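PDB 2P9X: hypothetical protein PH0832 from Pyrococcus horikoshii, which is of unknown function but binds zinc ions and belongs to the Nitrosopumilus output domain 5 family. Local coordinates for residues Ile7-Thr11 against Lys72-Leu77. Sequence-based numbering, arbitrary orientation.
Sequences ILTKT and KLKGRL
The carbonyl oxygen of I7, whose side chain packs against R76, is gripped twice by T11: OG1 of T11 donates to it at 2.6 Å, and the helical N-H of T11 reaches it at 3.0 Å from the opposite face of the carbonyl plane. The hydroxyl comes in tilted 28° from that plane. With OG1 turned back to its own helix (chi1 -59°), CG2 of T11 lies anti to the backbone N and rests 3.7 Å from CB of K72. Carbon also borders the hydroxyl: CD1 of L73 lies 3.6 Å from OG1 of T11, and CG of R76 is close by. An alanine in place of T11 would lose both OG1 and CG2, which would probably leave the I7 carbonyl with a single helical donor and open a gap beside K72 and L73. L73 crosses the threonine at about a right angle and parts its two methyls: CD1 faces T11 and I7, while CD2 meets CD1 of L8 at 3.8 Å. Toward the C-terminal end of helix 59-76, I7 sets CD1 over one face of the R76 guanidinium, 4.0 Å above the plane and offset toward its rim. K72 contributes only the base of its chain, since its ammonium leaves to form a salt bridge with E18, a known zinc-binding residue that carries no zinc in this chain. Helix 86-97 adds L89 and I93 against L73. Helices 3-19 and 59-76, their local axes 10.2 Å apart at 122°, join through a small, mainly apolar contact edged by R76 in an all-helical domain.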
ATOM      1  N   ILE A   7     -21.641   6.969  16.828  1.00 23.12           N
ATOM      2  CA  ILE A   7     -21.293   5.563  16.999  1.00 22.75           C
ATOM      3  C   ILE A   7     -20.409   5.024  15.877  1.00 23.23           C
ATOM      4  O   ILE A   7     -19.447   4.292  16.131  1.00 23.19           O
ATOM      5  CB  ILE A   7     -22.556   4.691  17.112  1.00 24.69           C
ATOM      6  CG1 ILE A   7     -23.331   5.078  18.373  1.00 27.01           C
ATOM      7  CG2 ILE A   7     -22.172   3.225  17.174  1.00 26.24           C
ATOM      8  CD1 ILE A   7     -24.712   4.447  18.460  1.00 29.29           C
ATOM      9  N   LEU A   8     -20.716   5.377  14.636  1.00 21.69           N
ATOM     10  CA  LEU A   8     -19.892   4.878  13.538  1.00 19.86           C
ATOM     11  C   LEU A   8     -18.490   5.476  13.595  1.00 20.38           C
ATOM     12  O   LEU A   8     -17.500   4.763  13.463  1.00 23.06           O
ATOM     13  CB  LEU A   8     -20.525   5.196  12.182  1.00 21.52           C
ATOM     14  CG  LEU A   8     -19.683   4.747  10.981  1.00 21.65           C
ATOM     15  CD1 LEU A   8     -19.383   3.261  11.091  1.00 22.35           C
ATOM     16  CD2 LEU A   8     -20.421   5.047   9.685  1.00 23.67           C
ATOM     17  N   THR A   9     -18.406   6.784  13.798  1.00 21.88           N
ATOM     18  CA  THR A   9     -17.111   7.451  13.845  1.00 19.57           C
ATOM     19  C   THR A   9     -16.233   6.925  14.969  1.00 21.65           C
ATOM     20  O   THR A   9     -15.065   6.614  14.748  1.00 22.30           O
ATOM     21  CB  THR A   9     -17.282   8.983  13.976  1.00 19.65           C
ATOM     22  OG1 THR A   9     -18.041   9.465  12.860  1.00 23.43           O
ATOM     23  CG2 THR A   9     -15.917   9.681  13.978  1.00 23.19           C
ATOM     24  N   LYS A  10     -16.790   6.796  16.168  1.00 21.33           N
ATOM     25  CA  LYS A  10     -16.001   6.295  17.290  1.00 22.83           C
ATOM     26  C   LYS A  10     -15.559   4.855  17.066  1.00 22.42           C
ATOM     27  O   LYS A  10     -14.428   4.489  17.388  1.00 22.06           O
ATOM     28  CB  LYS A  10     -16.792   6.387  18.597  1.00 26.47           C
ATOM     29  CG  LYS A  10     -15.967   6.048  19.832  1.00 31.71           C
ATOM     30  CD  LYS A  10     -14.763   6.980  19.957  1.00 35.76           C
ATOM     31  CE  LYS A  10     -13.897   6.633  21.161  1.00 39.68           C
ATOM     32  NZ  LYS A  10     -13.876   7.733  22.166  1.00 42.08           N
ATOM     33  N   THR A  11     -16.447   4.034  16.516  1.00 20.85           N
ATOM     34  CA  THR A  11     -16.109   2.637  16.267  1.00 21.44           C
ATOM     35  C   THR A  11     -14.935   2.558  15.302  1.00 21.02           C
ATOM     36  O   THR A  11     -14.029   1.748  15.487  1.00 22.28           O
ATOM     37  CB  THR A  11     -17.293   1.865  15.673  1.00 24.72           C
ATOM     38  OG1 THR A  11     -18.397   1.926  16.581  1.00 26.49           O
ATOM     39  CG2 THR A  11     -16.918   0.402  15.446  1.00 26.07           C
ATOM     40  N   LYS A  72     -16.648  -4.689  13.377  1.00 28.88           N
ATOM     41  CA  LYS A  72     -16.628  -3.996  14.661  1.00 29.79           C
ATOM     42  C   LYS A  72     -17.957  -3.330  14.984  1.00 30.04           C
ATOM     43  O   LYS A  72     -18.361  -3.274  16.146  1.00 29.66           O
ATOM     44  CB  LYS A  72     -15.521  -2.939  14.683  1.00 30.02           C
ATOM     45  CG  LYS A  72     -14.116  -3.498  14.775  1.00 31.87           C
ATOM     46  CD  LYS A  72     -13.938  -4.372  16.002  1.00 34.33           C
ATOM     47  CE  LYS A  72     -12.583  -5.065  15.976  1.00 37.19           C
ATOM     48  NZ  LYS A  72     -12.194  -5.566  17.322  1.00 39.69           N
ATOM     49  N   LEU A  73     -18.634  -2.812  13.965  1.00 30.38           N
ATOM     50  CA  LEU A  73     -19.912  -2.158  14.208  1.00 33.21           C
ATOM     51  C   LEU A  73     -20.988  -3.173  14.592  1.00 34.99           C
ATOM     52  O   LEU A  73     -21.892  -2.909  15.374  1.00 35.12           O
ATOM     53  CB  LEU A  73     -20.321  -1.416  12.935  1.00 33.61           C
ATOM     54  CG  LEU A  73     -21.349  -0.317  13.209  1.00 36.84           C
ATOM     55  CD1 LEU A  73     -20.845   0.721  14.215  1.00 35.57           C
ATOM     56  CD2 LEU A  73     -21.738   0.457  11.951  1.00 39.36           C
ATOM     57  N   LYS A  74     -20.885  -4.363  13.972  1.00 35.74           N
ATOM     58  CA  LYS A  74     -21.807  -5.432  14.327  1.00 39.51           C
ATOM     59  C   LYS A  74     -21.633  -5.846  15.791  1.00 40.48           C
ATOM     60  O   LYS A  74     -22.580  -6.169  16.498  1.00 41.85           O
ATOM     61  CB  LYS A  74     -21.539  -6.618  13.399  1.00 40.43           C
ATOM     62  CG  LYS A  74     -22.227  -6.445  12.043  1.00 42.56           C
ATOM     63  CD  LYS A  74     -21.848  -7.542  11.045  1.00 45.40           C
ATOM     64  CE  LYS A  74     -22.351  -7.236   9.629  1.00 47.74           C
ATOM     65  NZ  LYS A  74     -22.098  -8.382   8.756  1.00 48.49           N
ATOM     66  N   GLY A  75     -20.361  -5.858  16.232  1.00 40.23           N
ATOM     67  CA  GLY A  75     -20.084  -6.171  17.628  1.00 41.03           C
ATOM     68  C   GLY A  75     -20.546  -5.046  18.558  1.00 42.25           C
ATOM     69  O   GLY A  75     -20.810  -5.246  19.737  1.00 42.11           O
ATOM     70  N   ARG A  76     -20.635  -3.840  18.007  1.00 41.23           N
ATOM     71  CA  ARG A  76     -21.072  -2.683  18.784  1.00 41.87           C
ATOM     72  C   ARG A  76     -22.604  -2.579  18.881  1.00 41.82           C
ATOM     73  O   ARG A  76     -23.159  -2.178  19.894  1.00 41.85           O
ATOM     74  CB  ARG A  76     -20.513  -1.423  18.120  1.00 40.96           C
ATOM     75  CG  ARG A  76     -20.247  -0.299  19.118  1.00 41.75           C
ATOM     76  CD  ARG A  76     -21.454  -0.044  20.023  1.00 41.78           C
ATOM     77  NE  ARG A  76     -21.434   1.327  20.542  1.00 40.46           N
ATOM     78  CZ  ARG A  76     -22.555   1.762  21.150  1.00 38.61           C
ATOM     79  NH1 ARG A  76     -23.598   0.960  21.267  1.00 37.52           N
ATOM     80  NH2 ARG A  76     -22.607   3.006  21.640  1.00 38.38           N
ATOM     81  N   LEU A  77     -23.281  -2.911  17.761  1.00 43.42           N
ATOM     82  CA  LEU A  77     -24.721  -2.641  17.643  1.00 45.49           C
ATOM     83  C   LEU A  77     -25.546  -3.921  17.719  1.00 46.20           C
ATOM     84  O   LEU A  77     -26.322  -4.178  18.634  1.00 48.42           O
ATOM     85  CB  LEU A  77     -24.962  -2.024  16.265  1.00 45.95           C
ATOM     86  CG  LEU A  77     -24.708  -0.524  16.246  1.00 46.55           C
ATOM     87  CD1 LEU A  77     -25.194   0.118  14.950  1.00 47.52           C
ATOM     88  CD2 LEU A  77     -25.415   0.219  17.379  1.00 47.05           C
TER